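Side-chain contacts in hyaluronidase (Thermobaculum terrenum, PDB 5DIY), which probably cleaves O-linked N-acetylglucosamine from glycosylated proteins as a hexosaminidase of glycoside hydrolase family 84, its catalytic domain being a TIM barrel: residues I82-G85 / L86-Y90; T146-L149 / Q150-S154; I162-P165 / T166-N170; R178-G181 / Q182-K186; H200-T204 / S205-E209. All blocks are in the same frame, centred on the assembly; numbering follows the deposited sequence.

Overall arrangement
All five contacts are local and follow one another along the barrel domain; none encloses or crosses another. Contact 1 closes a turn in the loop between strand 77-82 and helix 93-108. Contact 2 covers the end of helix 137-153, and the two meet where Tyr-90 O probably accepts a hydrogen bond from Arg-147 NH2. Contact 3 spans the end of strand 160-164 and its exit loop and reaches the bound sugar. Contact 4, at the end of helix 175-183, packs back on contacts 3 and 2: Leu-180 against Met-163 and Pro-165, Pro-185 against Thr-146. Contact 5 starts helix 204-214, where His-206 touches Asn-170 of contact 3.

Contact 1 of 5, residues I82-G85 / L86-Y90; sequences ISPG and LSLVY
Pro-84 meets Ser-87 and Leu-88 through its carbonyl oxygen, which closes a beta turn by taking a weak bond from Ser-87 N at 3.3 Å and a second weak one from Leu-88 N at 2.9 Å, the latter bent to 126° at the hydrogen. Just ahead of the proline, a water lies between the two segments, 2.8 Å from Ser-83 O and accepting a hydrogen bond from Leu-86 N. The proline ring and the Leu-88 side chain run alongside each other, pointing the same way, with Pro-84 CG 4.1 Å from Leu-88 CD2. Leu-88 CG stands anti to its own nitrogen (chi1 172°), and it also lies over one face of the Tyr-90 ring, 4.1 Å above the plane and offset toward the rim. Gly-85 and Leu-86 form the middle of the turn. A second water, 3.1 Å from Gly-85 O and 2.9 Å from Leu-88 O, donates to both carbonyls and bridges the two sides, while Gly-85 CA comes within 4.3 Å of Tyr-90 OH. The whole turn sits in the loop leaving barrel strand 77-82. Ser-87 OG is held by Arg-53 and Trp-52. Pro-84 rests on Leu-99 of helix 93-108, whereas Leu-88 and Tyr-90 pack on Phe-144 of helix 137-153.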
loop_
_atom_site.group_PDB
_atom_site.type_symbol
_atom_site.label_atom_id
_atom_site.label_comp_id
_atom_site.label_asym_id
_atom_site.label_seq_id
_atom_site.Cartn_x
_atom_site.Cartn_y
_atom_site.Cartn_z
ATOM N N ILE C 82 2.819 -20.830 4.007
ATOM C CA ILE C 82 1.856 -21.303 4.996
ATOM C C ILE C 82 2.087 -20.487 6.284
ATOM O O ILE C 82 3.218 -20.093 6.575
ATOM C CB ILE C 82 2.007 -22.841 5.215
ATOM C CG1 ILE C 82 0.863 -23.417 6.060
ATOM C CG2 ILE C 82 3.364 -23.213 5.806
ATOM C CD1 ILE C 82 -0.417 -23.627 5.279
ATOM N N SER C 83 1.010 -20.214 7.020
ATOM C CA SER C 83 1.051 -19.411 8.239
ATOM C C SER C 83 0.354 -20.174 9.369
ATOM O O SER C 83 -0.858 -20.035 9.551
ATOM C CB SER C 83 0.377 -18.060 8.003
ATOM O OG SER C 83 1.016 -17.366 6.949
ATOM N N PRO C 84 1.115 -21.005 10.118
ATOM C CA PRO C 84 0.553 -21.879 11.147
ATOM C C PRO C 84 0.569 -21.329 12.579
ATOM O O PRO C 84 0.077 -22.005 13.491
ATOM C CB PRO C 84 1.471 -23.098 11.062
ATOM C CG PRO C 84 2.806 -22.498 10.785
ATOM C CD PRO C 84 2.551 -21.292 9.912
ATOM N N GLY C 85 1.088 -20.115 12.768
ATOM C CA GLY C 85 1.432 -19.606 14.091
ATOM C C GLY C 85 0.300 -19.232 15.035
ATOM O O GLY C 85 0.561 -18.978 16.212
ATOM N N LEU C 86 -0.938 -19.179 14.547
ATOM C CA LEU C 86 -2.083 -18.898 15.424
ATOM C C LEU C 86 -2.413 -20.081 16.326
ATOM O O LEU C 86 -2.886 -19.880 17.440
ATOM C CB LEU C 86 -3.334 -18.510 14.622
ATOM C CG LEU C 86 -3.252 -17.270 13.736
ATOM C CD1 LEU C 86 -4.492 -17.172 12.859
ATOM C CD2 LEU C 86 -3.085 -16.017 14.580
ATOM N N SER C 87 -2.181 -21.301 15.838
ATOM C CA SER C 87 -2.512 -22.528 16.587
ATOM C C SER C 87 -1.429 -23.624 16.619
ATOM O O SER C 87 -1.666 -24.682 17.193
ATOM C CB SER C 87 -3.813 -23.112 16.032
ATOM O OG SER C 87 -3.674 -23.435 14.659
ATOM N N LEU C 88 -0.249 -23.385 16.047
ATOM C CA LEU C 88 0.796 -24.417 15.992
ATOM C C LEU C 88 1.317 -24.766 17.381
ATOM O O LEU C 88 1.625 -23.878 18.170
ATOM C CB LEU C 88 1.978 -23.967 15.119
ATOM C CG LEU C 88 3.255 -24.821 15.081
ATOM C CD1 LEU C 88 2.952 -26.219 14.571
ATOM C CD2 LEU C 88 4.315 -24.162 14.212
ATOM N N VAL C 89 1.409 -26.064 17.657
ATOM C CA VAL C 89 2.170 -26.576 18.792
ATOM C C VAL C 89 3.575 -26.864 18.257
ATOM O O VAL C 89 3.801 -27.879 17.594
ATOM C CB VAL C 89 1.528 -27.845 19.406
ATOM C CG1 VAL C 89 2.193 -28.186 20.737
ATOM C CG2 VAL C 89 0.028 -27.651 19.595
ATOM N N TYR C 90 4.505 -25.950 18.534
ATOM C CA TYR C 90 5.869 -26.015 17.991
ATOM C C TYR C 90 6.602 -27.325 18.311
ATOM O O TYR C 90 7.269 -27.883 17.444
ATOM C CB TYR C 90 6.701 -24.823 18.479
ATOM C CG TYR C 90 6.276 -23.493 17.895
ATOM C CD1 TYR C 90 6.689 -23.106 16.622
ATOM C CD2 TYR C 90 5.457 -22.621 18.614
ATOM C CE1 TYR C 90 6.303 -21.893 16.082
ATOM C CE2 TYR C 90 5.066 -21.403 18.083
ATOM C CZ TYR C 90 5.489 -21.043 16.815
ATOM O OH TYR C 90 5.103 -19.835 16.283
HETATM O O HOH W 1 -2.166 -20.019 12.024
HETATM O O HOH W 2 0.421 -21.292 18.280
#

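Contact 2 of 5, residues T146-L149 / Q150-S154; sequences TRVL and QRLES
Thr-146 O takes an almost straight bond from Gln-150 N (2.9 Å, 172° at the hydrogen), one of four i to i+4 bonds that carry helix 137-153, an outer helix of the TIM barrel, into its last turn. Along one flank, Thr-146 and Gln-150 run side by side, pointing the same way. The Gln-150 chain is extended beyond CG and brings Gln-150 NE2 to 3.6 Å from Thr-146 CG2, while Thr-146 OG1 bonds back to Ala-142 O. One turn on, Glu-153 slants across Leu-149, with Glu-153 OE2 4.0 Å from Leu-149 CG. The inner side is apolar: Val-148 CG1 meets Leu-152 CD1 at 4.2 Å; both pack on helix 93-108, and Val-148 also on Ile-161 of strand 160-164. Arg-147 and Arg-151 turn their guanidinium groups elsewhere, to Asp-143 and Tyr-90 O and to Glu-97. Just beyond, Ser-154 OG gives a weak hydrogen bond to Gln-150 O, 3.3 Å away.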
loop_
_atom_site.group_PDB
_atom_site.type_symbol
_atom_site.label_atom_id
_atom_site.label_comp_id
_atom_site.label_asym_id
_atom_site.label_seq_id
_atom_site.Cartn_x
_atom_site.Cartn_y
_atom_site.Cartn_z
ATOM N N THR C 146 14.085 -25.507 11.823
ATOM C CA THR C 146 15.220 -26.426 11.661
ATOM C C THR C 146 14.739 -27.832 11.324
ATOM O O THR C 146 15.222 -28.439 10.363
ATOM C CB THR C 146 16.092 -26.484 12.936
ATOM O OG1 THR C 146 16.582 -25.172 13.243
ATOM C CG2 THR C 146 17.291 -27.459 12.759
ATOM N N ARG C 147 13.775 -28.327 12.102
ATOM C CA ARG C 147 13.209 -29.670 11.887
ATOM C C ARG C 147 12.447 -29.804 10.566
ATOM O O ARG C 147 12.508 -30.858 9.926
ATOM C CB ARG C 147 12.330 -30.112 13.068
ATOM C CG ARG C 147 13.140 -30.631 14.248
ATOM C CD ARG C 147 12.266 -31.229 15.337
ATOM N NE ARG C 147 11.553 -30.193 16.082
ATOM C CZ ARG C 147 10.229 -29.997 16.109
ATOM N NH1 ARG C 147 9.383 -30.781 15.450
ATOM N NH2 ARG C 147 9.739 -28.995 16.841
ATOM N N VAL C 148 11.750 -28.748 10.146
ATOM C CA VAL C 148 11.065 -28.775 8.844
ATOM C C VAL C 148 12.103 -28.843 7.713
ATOM O O VAL C 148 11.935 -29.623 6.778
ATOM C CB VAL C 148 10.079 -27.590 8.642
ATOM C CG1 VAL C 148 9.495 -27.592 7.230
ATOM C CG2 VAL C 148 8.947 -27.640 9.670
ATOM N N LEU C 149 13.173 -28.049 7.819
ATOM C CA LEU C 149 14.242 -28.039 6.815
ATOM C C LEU C 149 14.920 -29.399 6.703
ATOM O O LEU C 149 15.053 -29.940 5.601
ATOM C CB LEU C 149 15.303 -26.974 7.138
ATOM C CG LEU C 149 16.403 -26.766 6.082
ATOM C CD1 LEU C 149 15.815 -26.349 4.738
ATOM C CD2 LEU C 149 17.428 -25.745 6.551
ATOM N N GLN C 150 15.340 -29.934 7.846
ATOM C CA GLN C 150 15.982 -31.251 7.904
ATOM C C GLN C 150 15.118 -32.343 7.258
ATOM O O GLN C 150 15.643 -33.186 6.530
ATOM C CB GLN C 150 16.373 -31.603 9.346
ATOM C CG GLN C 150 17.567 -30.793 9.834
ATOM C CD GLN C 150 17.869 -30.937 11.317
ATOM O OE1 GLN C 150 17.069 -31.473 12.092
ATOM N NE2 GLN C 150 19.031 -30.434 11.726
ATOM N N ARG C 151 13.805 -32.298 7.484
ATOM C CA ARG C 151 12.869 -33.204 6.803
ATOM C C ARG C 151 12.879 -33.010 5.281
ATOM O O ARG C 151 12.957 -33.984 4.534
ATOM C CB ARG C 151 11.442 -33.039 7.347
ATOM C CG ARG C 151 10.363 -33.842 6.618
ATOM C CD ARG C 151 10.600 -35.351 6.691
ATOM N NE ARG C 151 10.456 -35.826 8.065
ATOM C CZ ARG C 151 9.296 -36.023 8.690
ATOM N NH1 ARG C 151 8.132 -35.813 8.072
ATOM N NH2 ARG C 151 9.299 -36.436 9.952
ATOM N N LEU C 152 12.792 -31.758 4.830
ATOM C CA LEU C 152 12.765 -31.457 3.391
ATOM C C LEU C 152 14.062 -31.833 2.665
ATOM O O LEU C 152 14.015 -32.230 1.497
ATOM C CB LEU C 152 12.436 -29.978 3.139
ATOM C CG LEU C 152 11.011 -29.523 3.468
ATOM C CD1 LEU C 152 10.907 -28.013 3.293
ATOM C CD2 LEU C 152 9.977 -30.244 2.611
ATOM N N GLU C 153 15.207 -31.715 3.341
ATOM C CA GLU C 153 16.493 -32.153 2.763
ATOM C C GLU C 153 16.544 -33.667 2.513
ATOM O O GLU C 153 17.239 -34.115 1.600
ATOM C CB GLU C 153 17.675 -31.712 3.634
ATOM C CG GLU C 153 17.966 -30.218 3.542
ATOM C CD GLU C 153 18.951 -29.713 4.585
ATOM O OE1 GLU C 153 19.178 -30.393 5.612
ATOM O OE2 GLU C 153 19.501 -28.610 4.381
ATOM N N SER C 154 15.798 -34.431 3.316
ATOM C CA SER C 154 15.609 -35.875 3.121
ATOM C C SER C 154 14.411 -36.246 2.216
ATOM O O SER C 154 14.083 -37.425 2.094
ATOM C CB SER C 154 15.436 -36.556 4.488
ATOM O OG SER C 154 16.475 -36.189 5.384
#

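Contact 3 of 5, residues I162-P165 / T166-N170; sequences IMCP and TFYCN. With NAG (2-acetamido-2-deoxy-beta-D-glucopyranose), chain E.
The Tyr-168 ring has Pro-165 O at its edge, in plane and 3.5 Å from Tyr-168 CD2, and the acetyl methyl of the bound N-acetylglucosamine over one face. That methyl, NAG C8, sits 3.8 Å above the ring plane and over its centre. Cys-164 SG approaches from the same side as the methyl but obliquely, 5.1 Å from the ring centroid and 41° off the normal, a Cys sulfur-aromatic contact; it also touches NAG C8 at 3.7 Å. The methyl thus sits in the corner between the thiol and the ring face. Tyr-168 CG lies between the backbone nitrogen and the carbonyl carbon (chi1 56°), which raises the ring from the chain toward the sugar. Here the chain leaves the C-terminal end of barrel strand 160-164, the end of a TIM barrel at which active sites lie. Family 84 enzymes use the substrate's own acetamido group as nucleophile, and the packing around C8 is consistent with holding it. Tyr-168 OH lies 3.5 Å from NAG C1 and is hydrogen-bonded to Asn-120, the engineered residue at the predicted proton-donor position; Gly-12, Lys-43, Asp-119 and Asp-228 bond the sugar from elsewhere. At the base of the side chain, Pro-165 CG touches Tyr-168 CB at 4.2 Å. Phe-167 turns away to stack on Phe-123, and Thr-166 OG1 is fixed by Phe-118 O and Gln-141.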
loop_
_atom_site.group_PDB
_atom_site.type_symbol
_atom_site.label_atom_id
_atom_site.label_comp_id
_atom_site.label_asym_id
_atom_site.label_seq_id
_atom_site.Cartn_x
_atom_site.Cartn_y
_atom_site.Cartn_z
ATOM N N ILE C 162 11.874 -19.730 3.389
ATOM C CA ILE C 162 11.874 -18.323 3.769
ATOM C C ILE C 162 10.858 -18.202 4.907
ATOM O O ILE C 162 9.751 -18.731 4.822
ATOM C CB ILE C 162 11.594 -17.367 2.575
ATOM C CG1 ILE C 162 11.691 -15.903 3.027
ATOM C CG2 ILE C 162 10.244 -17.632 1.916
ATOM C CD1 ILE C 162 11.906 -14.927 1.892
ATOM N N MET C 163 11.263 -17.565 5.996
ATOM C CA MET C 163 10.385 -17.411 7.145
ATOM C C MET C 163 10.130 -15.937 7.395
ATOM O O MET C 163 10.971 -15.094 7.078
ATOM C CB MET C 163 10.963 -18.113 8.390
ATOM C CG MET C 163 12.144 -17.429 9.080
ATOM S SD MET C 163 11.707 -16.150 10.289
ATOM C CE MET C 163 10.963 -17.130 11.595
ATOM N N CYS C 164 8.959 -15.637 7.953
ATOM C CA CYS C 164 8.643 -14.295 8.428
ATOM C C CYS C 164 8.626 -14.342 9.948
ATOM O O CYS C 164 7.867 -15.117 10.528
ATOM C CB CYS C 164 7.299 -13.791 7.899
ATOM S SG CYS C 164 7.014 -12.037 8.284
ATOM N N PRO C 165 9.476 -13.527 10.600
ATOM C CA PRO C 165 9.470 -13.508 12.059
ATOM C C PRO C 165 8.226 -12.839 12.634
ATOM O O PRO C 165 7.530 -12.104 11.933
ATOM C CB PRO C 165 10.724 -12.714 12.416
ATOM C CG PRO C 165 11.083 -11.931 11.200
ATOM C CD PRO C 165 10.441 -12.578 10.021
ATOM N N THR C 166 7.955 -13.120 13.903
ATOM C CA THR C 166 6.848 -12.500 14.636
ATOM C C THR C 166 7.137 -11.026 14.923
ATOM O O THR C 166 6.219 -10.212 14.963
ATOM C CB THR C 166 6.559 -13.293 15.927
ATOM O OG1 THR C 166 6.264 -14.653 15.573
ATOM C CG2 THR C 166 5.389 -12.710 16.685
ATOM N N PHE C 167 8.415 -10.693 15.096
ATOM C CA PHE C 167 8.879 -9.308 15.135
ATOM C C PHE C 167 9.606 -9.039 13.823
ATOM O O PHE C 167 10.750 -9.472 13.645
ATOM C CB PHE C 167 9.782 -9.084 16.352
ATOM C CG PHE C 167 9.054 -9.217 17.668
ATOM C CD1 PHE C 167 8.900 -10.462 18.273
ATOM C CD2 PHE C 167 8.490 -8.101 18.286
ATOM C CE1 PHE C 167 8.214 -10.593 19.477
ATOM C CE2 PHE C 167 7.800 -8.224 19.488
ATOM C CZ PHE C 167 7.664 -9.472 20.086
ATOM N N TYR C 168 8.923 -8.340 12.911
ATOM C CA TYR C 168 9.367 -8.172 11.513
ATOM C C TYR C 168 9.655 -6.727 11.079
ATOM O O TYR C 168 9.942 -6.482 9.907
ATOM C CB TYR C 168 8.345 -8.811 10.551
ATOM C CG TYR C 168 6.917 -8.312 10.682
ATOM C CD1 TYR C 168 6.506 -7.115 10.090
ATOM C CD2 TYR C 168 5.973 -9.050 11.386
ATOM C CE1 TYR C 168 5.191 -6.668 10.211
ATOM C CE2 TYR C 168 4.665 -8.617 11.514
ATOM C CZ TYR C 168 4.271 -7.430 10.923
ATOM O OH TYR C 168 2.968 -7.022 11.067
ATOM N N CYS C 169 9.595 -5.784 12.013
ATOM C CA CYS C 169 9.864 -4.382 11.730
ATOM C C CYS C 169 10.339 -3.667 12.981
ATOM O O CYS C 169 10.327 -4.237 14.071
ATOM C CB CYS C 169 8.601 -3.696 11.203
ATOM S SG CYS C 169 7.204 -3.644 12.351
ATOM N N ASN C 170 10.755 -2.417 12.797
ATOM C CA ASN C 170 11.096 -1.502 13.891
ATOM C C ASN C 170 12.487 -1.782 14.490
ATOM O O ASN C 170 13.475 -1.380 13.883
ATOM C CB ASN C 170 9.949 -1.424 14.930
ATOM C CG ASN C 170 10.074 -0.243 15.876
ATOM O OD1 ASN C 170 10.904 0.646 15.698
ATOM N ND2 ASN C 170 9.229 -0.230 16.893
HETATM C C1 NAG E . 1.081 -6.785 8.071
HETATM C C2 NAG E . 1.066 -8.144 7.343
HETATM C C3 NAG E . 0.652 -8.066 5.871
HETATM C C4 NAG E . -0.213 -6.841 5.626
HETATM C C5 NAG E . 0.611 -5.601 5.933
HETATM C C6 NAG E . -0.172 -4.294 5.729
HETATM C C7 NAG E . 3.516 -8.393 7.094
HETATM C C8 NAG E . 4.678 -9.310 7.358
HETATM N N2 NAG E . 2.332 -8.851 7.504
HETATM O O3 NAG E . -0.057 -9.260 5.524
HETATM O O4 NAG E . -0.612 -6.784 4.257
HETATM O O5 NAG E . 1.206 -5.629 7.235
HETATM O O6 NAG E . -1.400 -4.284 6.460
HETATM O O7 NAG E . 3.664 -7.305 6.551
#

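Contact 4 of 5, residues R178-G181 / Q182-K186; sequences RILG and QRLPK
Leu-180 and Leu-184 are brought together by their first torsions: Leu-184 places CG opposite its carbonyl carbon (chi1 -79°), while Leu-180 settles at an unusual chi1 of -139°, away from any staggered position. The two side chains then lie alongside, pointing the same way, with Leu-180 CG 3.7 Å from Leu-184 CD1. Their backbones are joined as well, Leu-184 N giving Leu-180 O a 2.9 Å hydrogen bond. This is the end of helix 175-183, the helix of the beta-alpha-beta unit linking strands 160-164 and 189-192, and both leucines pack inward on Met-163. Cutting Leu-184 back to an alanine is likely to open a gap beside Leu-180 CG and take away part of the cover over Met-163. On the flank facing helix 137-153, Arg-183 CG passes 3.3 Å from Ile-179 O. Arg-183 CG also lies 4.2 Å from Ile-179 CG2. Beyond the helix, Lys-186 curls back so that Lys-186 NZ makes a weak bond to Gly-181 O at 3.2 Å; the ammonium group's stronger bond goes to Gln-215 OE1.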
loop_
_atom_site.group_PDB
_atom_site.type_symbol
_atom_site.label_atom_id
_atom_site.label_comp_id
_atom_site.label_asym_id
_atom_site.label_seq_id
_atom_site.Cartn_x
_atom_site.Cartn_y
_atom_site.Cartn_z
ATOM N N ARG C 178 17.970 -11.566 17.639
ATOM C CA ARG C 178 19.321 -12.080 17.917
ATOM C C ARG C 178 19.316 -13.591 18.169
ATOM O O ARG C 178 20.204 -14.301 17.692
ATOM C CB ARG C 178 19.957 -11.332 19.095
ATOM C CG ARG C 178 20.649 -10.020 18.712
ATOM C CD ARG C 178 20.450 -8.910 19.746
ATOM N NE ARG C 178 20.531 -9.405 21.127
ATOM C CZ ARG C 178 19.992 -8.819 22.201
ATOM N NH1 ARG C 178 19.318 -7.670 22.120
ATOM N NH2 ARG C 178 20.136 -9.398 23.390
ATOM N N ILE C 179 18.311 -14.081 18.893
ATOM C CA ILE C 179 18.141 -15.520 19.116
ATOM C C ILE C 179 17.870 -16.225 17.789
ATOM O O ILE C 179 18.417 -17.293 17.524
ATOM C CB ILE C 179 16.992 -15.834 20.109
ATOM C CG1 ILE C 179 17.316 -15.302 21.512
ATOM C CG2 ILE C 179 16.726 -17.338 20.184
ATOM C CD1 ILE C 179 16.089 -15.078 22.377
ATOM N N LEU C 180 17.025 -15.617 16.960
ATOM C CA LEU C 180 16.657 -16.201 15.669
ATOM C C LEU C 180 17.871 -16.289 14.728
ATOM O O LEU C 180 18.057 -17.296 14.045
ATOM C CB LEU C 180 15.524 -15.389 15.015
ATOM C CG LEU C 180 14.391 -16.122 14.307
ATOM C CD1 LEU C 180 13.616 -17.030 15.255
ATOM C CD2 LEU C 180 13.469 -15.088 13.678
ATOM N N GLY C 181 18.694 -15.243 14.700
ATOM C CA GLY C 181 19.893 -15.238 13.859
ATOM C C GLY C 181 20.909 -16.291 14.268
ATOM O O GLY C 181 21.577 -16.878 13.416
ATOM N N GLN C 182 21.011 -16.525 15.576
ATOM C CA GLN C 182 21.896 -17.546 16.144
ATOM C C GLN C 182 21.404 -18.973 15.863
ATOM O O GLN C 182 22.194 -19.837 15.487
ATOM C CB GLN C 182 22.034 -17.312 17.664
ATOM C CG GLN C 182 23.033 -18.201 18.403
ATOM C CD GLN C 182 24.462 -18.050 17.901
ATOM O OE1 GLN C 182 24.895 -16.958 17.536
ATOM N NE2 GLN C 182 25.199 -19.152 17.880
ATOM N N ARG C 183 20.102 -19.210 16.029
ATOM C CA ARG C 183 19.540 -20.575 16.019
ATOM C C ARG C 183 18.938 -21.056 14.700
ATOM O O ARG C 183 18.807 -22.266 14.507
ATOM C CB ARG C 183 18.495 -20.708 17.126
ATOM C CG ARG C 183 19.058 -20.409 18.507
ATOM C CD ARG C 183 18.385 -21.224 19.590
ATOM N NE ARG C 183 19.002 -20.968 20.893
ATOM C CZ ARG C 183 18.835 -21.713 21.987
ATOM N NH1 ARG C 183 18.057 -22.797 21.978
ATOM N NH2 ARG C 183 19.460 -21.369 23.110
ATOM N N LEU C 184 18.550 -20.143 13.808
ATOM C CA LEU C 184 18.115 -20.546 12.463
ATOM C C LEU C 184 19.319 -20.921 11.608
ATOM O O LEU C 184 20.242 -20.127 11.503
ATOM C CB LEU C 184 17.353 -19.426 11.733
ATOM C CG LEU C 184 15.889 -19.171 12.078
ATOM C CD1 LEU C 184 15.396 -17.973 11.284
ATOM C CD2 LEU C 184 15.025 -20.388 11.782
ATOM N N PRO C 185 19.300 -22.107 10.964
ATOM C CA PRO C 185 20.311 -22.412 9.939
ATOM C C PRO C 185 20.444 -21.271 8.926
ATOM O O PRO C 185 19.430 -20.695 8.515
ATOM C CB PRO C 185 19.763 -23.676 9.266
ATOM C CG PRO C 185 18.937 -24.333 10.317
ATOM C CD PRO C 185 18.383 -23.241 11.189
ATOM N N LYS C 186 21.680 -20.957 8.537
ATOM C CA LYS C 186 21.997 -19.701 7.828
ATOM C C LYS C 186 21.299 -19.555 6.479
ATOM O O LYS C 186 21.016 -18.437 6.052
ATOM C CB LYS C 186 23.511 -19.538 7.603
ATOM C CG LYS C 186 24.382 -19.527 8.850
ATOM C CD LYS C 186 24.101 -18.358 9.782
ATOM C CE LYS C 186 25.036 -18.389 10.985
ATOM N NZ LYS C 186 24.345 -18.004 12.247
#

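Contact 5 of 5, residues H200-T204 / S205-E209; sequences HEITT and SHMQE
Met-207 lies obliquely across Ile-202, touching it with CG and SD before its tip heads off toward strand 218-222. Met-207 CB stands 3.8 Å from Thr-203 O; CG, one bond on, is 3.6 Å from Thr-203 O and touches Ile-202 CG2 at 3.7 Å; SD stays on that same methyl, 3.8 Å from Ile-202 CG2. Bends at chi2 and chi3 (-50° and -61°) keep the thioether curled, and the side chain goes on to pack against Ala-218 and Leu-220 of that strand, where Ile-202 also rests on Leu-220. Thr-203 is gripped from the helix side in two ways. Its OG1 accepts from His-206 N at 3.1 Å, and its carbonyl oxygen accepts from Met-207 N, a fairly straight bond of 166°. The threonine and histidine side chains cross at about a right angle, with Thr-203 OG1 only 3.2 Å from His-206 CB, while the imidazole turns off to meet Trp-192. With a valine at Thr-203, the His-206 amide would probably lose its side-chain acceptor and the start of the helix fray. Next door, Gln-208 N bonds Thr-204 O at 2.8 Å, and Thr-204 N is held by Asp-244. A side-chain oxygen one residue before the helix, taking an amide of its first turn, is the classic N-cap, and here it begins barrel helix 204-214.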
loop_
_atom_site.group_PDB
_atom_site.type_symbol
_atom_site.label_atom_id
_atom_site.label_comp_id
_atom_site.label_asym_id
_atom_site.label_seq_id
_atom_site.Cartn_x
_atom_site.Cartn_y
_atom_site.Cartn_z
ATOM N N HIS C 200 8.453 4.164 5.578
ATOM C CA HIS C 200 8.659 5.413 4.841
ATOM C C HIS C 200 9.917 5.340 4.007
ATOM O O HIS C 200 9.898 5.649 2.815
ATOM C CB HIS C 200 8.747 6.623 5.775
ATOM C CG HIS C 200 8.990 7.914 5.051
ATOM N ND1 HIS C 200 9.924 8.840 5.465
ATOM C CD2 HIS C 200 8.448 8.411 3.913
ATOM C CE1 HIS C 200 9.928 9.861 4.625
ATOM N NE2 HIS C 200 9.043 9.624 3.674
ATOM N N GLU C 201 11.004 4.932 4.649
ATOM C CA GLU C 201 12.296 4.791 3.995
ATOM C C GLU C 201 12.975 3.514 4.481
ATOM O O GLU C 201 12.767 3.087 5.614
ATOM C CB GLU C 201 13.183 6.005 4.295
ATOM C CG GLU C 201 13.267 6.348 5.778
ATOM C CD GLU C 201 14.305 7.406 6.095
ATOM O OE1 GLU C 201 14.620 8.238 5.209
ATOM O OE2 GLU C 201 14.798 7.400 7.244
ATOM N N ILE C 202 13.771 2.910 3.610
ATOM C CA ILE C 202 14.600 1.762 3.985
ATOM C C ILE C 202 16.042 2.125 3.634
ATOM O O ILE C 202 16.373 2.293 2.459
ATOM C CB ILE C 202 14.146 0.447 3.311
ATOM C CG1 ILE C 202 12.648 0.210 3.569
ATOM C CG2 ILE C 202 14.940 -0.743 3.854
ATOM C CD1 ILE C 202 12.113 -1.094 3.019
ATOM N N THR C 203 16.876 2.258 4.670
ATOM C CA THR C 203 18.272 2.682 4.519
ATOM C C THR C 203 19.252 1.509 4.632
ATOM O O THR C 203 18.938 0.486 5.247
ATOM C CB THR C 203 18.644 3.725 5.586
ATOM O OG1 THR C 203 18.530 3.133 6.886
ATOM C CG2 THR C 203 17.726 4.945 5.495
ATOM N N THR C 204 20.443 1.685 4.055
ATOM C CA THR C 204 21.521 0.694 4.154
ATOM C C THR C 204 21.935 0.522 5.611
ATOM O O THR C 204 22.131 -0.604 6.077
ATOM C CB THR C 204 22.772 1.092 3.341
ATOM O OG1 THR C 204 23.267 2.354 3.804
ATOM C CG2 THR C 204 22.458 1.187 1.856
ATOM N N SER C 205 22.048 1.642 6.323
ATOM C CA SER C 205 22.331 1.631 7.760
ATOM C C SER C 205 21.365 0.743 8.538
ATOM O O SER C 205 21.784 -0.035 9.400
ATOM C CB SER C 205 22.264 3.051 8.324
ATOM O OG SER C 205 22.600 3.068 9.700
ATOM N N HIS C 206 20.072 0.870 8.236
ATOM C CA HIS C 206 19.050 0.081 8.916
ATOM C C HIS C 206 19.196 -1.403 8.600
ATOM O O HIS C 206 19.195 -2.230 9.512
ATOM C CB HIS C 206 17.638 0.563 8.549
ATOM C CG HIS C 206 16.554 -0.127 9.312
ATOM N ND1 HIS C 206 16.434 -0.016 10.678
ATOM C CD2 HIS C 206 15.547 -0.940 8.911
ATOM C CE1 HIS C 206 15.401 -0.729 11.088
ATOM N NE2 HIS C 206 14.844 -1.298 10.035
ATOM N N MET C 207 19.334 -1.737 7.319
ATOM C CA MET C 207 19.444 -3.147 6.908
ATOM C C MET C 207 20.783 -3.789 7.304
ATOM O O MET C 207 20.847 -5.008 7.454
ATOM C CB MET C 207 19.150 -3.317 5.416
ATOM C CG MET C 207 17.753 -2.853 5.000
ATOM S SD MET C 207 16.380 -3.492 5.992
ATOM C CE MET C 207 16.581 -5.251 5.700
ATOM N N GLN C 208 21.826 -2.971 7.466
ATOM C CA GLN C 208 23.095 -3.399 8.088
ATOM C C GLN C 208 22.873 -3.933 9.494
ATOM O O GLN C 208 23.381 -5.000 9.843
ATOM C CB GLN C 208 24.104 -2.242 8.181
ATOM C CG GLN C 208 24.988 -2.048 6.962
ATOM C CD GLN C 208 25.973 -0.894 7.121
ATOM O OE1 GLN C 208 25.914 -0.129 8.090
ATOM N NE2 GLN C 208 26.885 -0.764 6.165
ATOM N N GLU C 209 22.122 -3.182 10.296
ATOM C CA GLU C 209 21.808 -3.594 11.664
ATOM C C GLU C 209 21.025 -4.895 11.676
ATOM O O GLU C 209 21.368 -5.815 12.412
ATOM C CB GLU C 209 21.014 -2.521 12.403
ATOM C CG GLU C 209 21.803 -1.266 12.712
ATOM C CD GLU C 209 20.936 -0.205 13.359
ATOM O OE1 GLU C 209 20.186 0.480 12.628
ATOM O OE2 GLU C 209 20.995 -0.065 14.598
#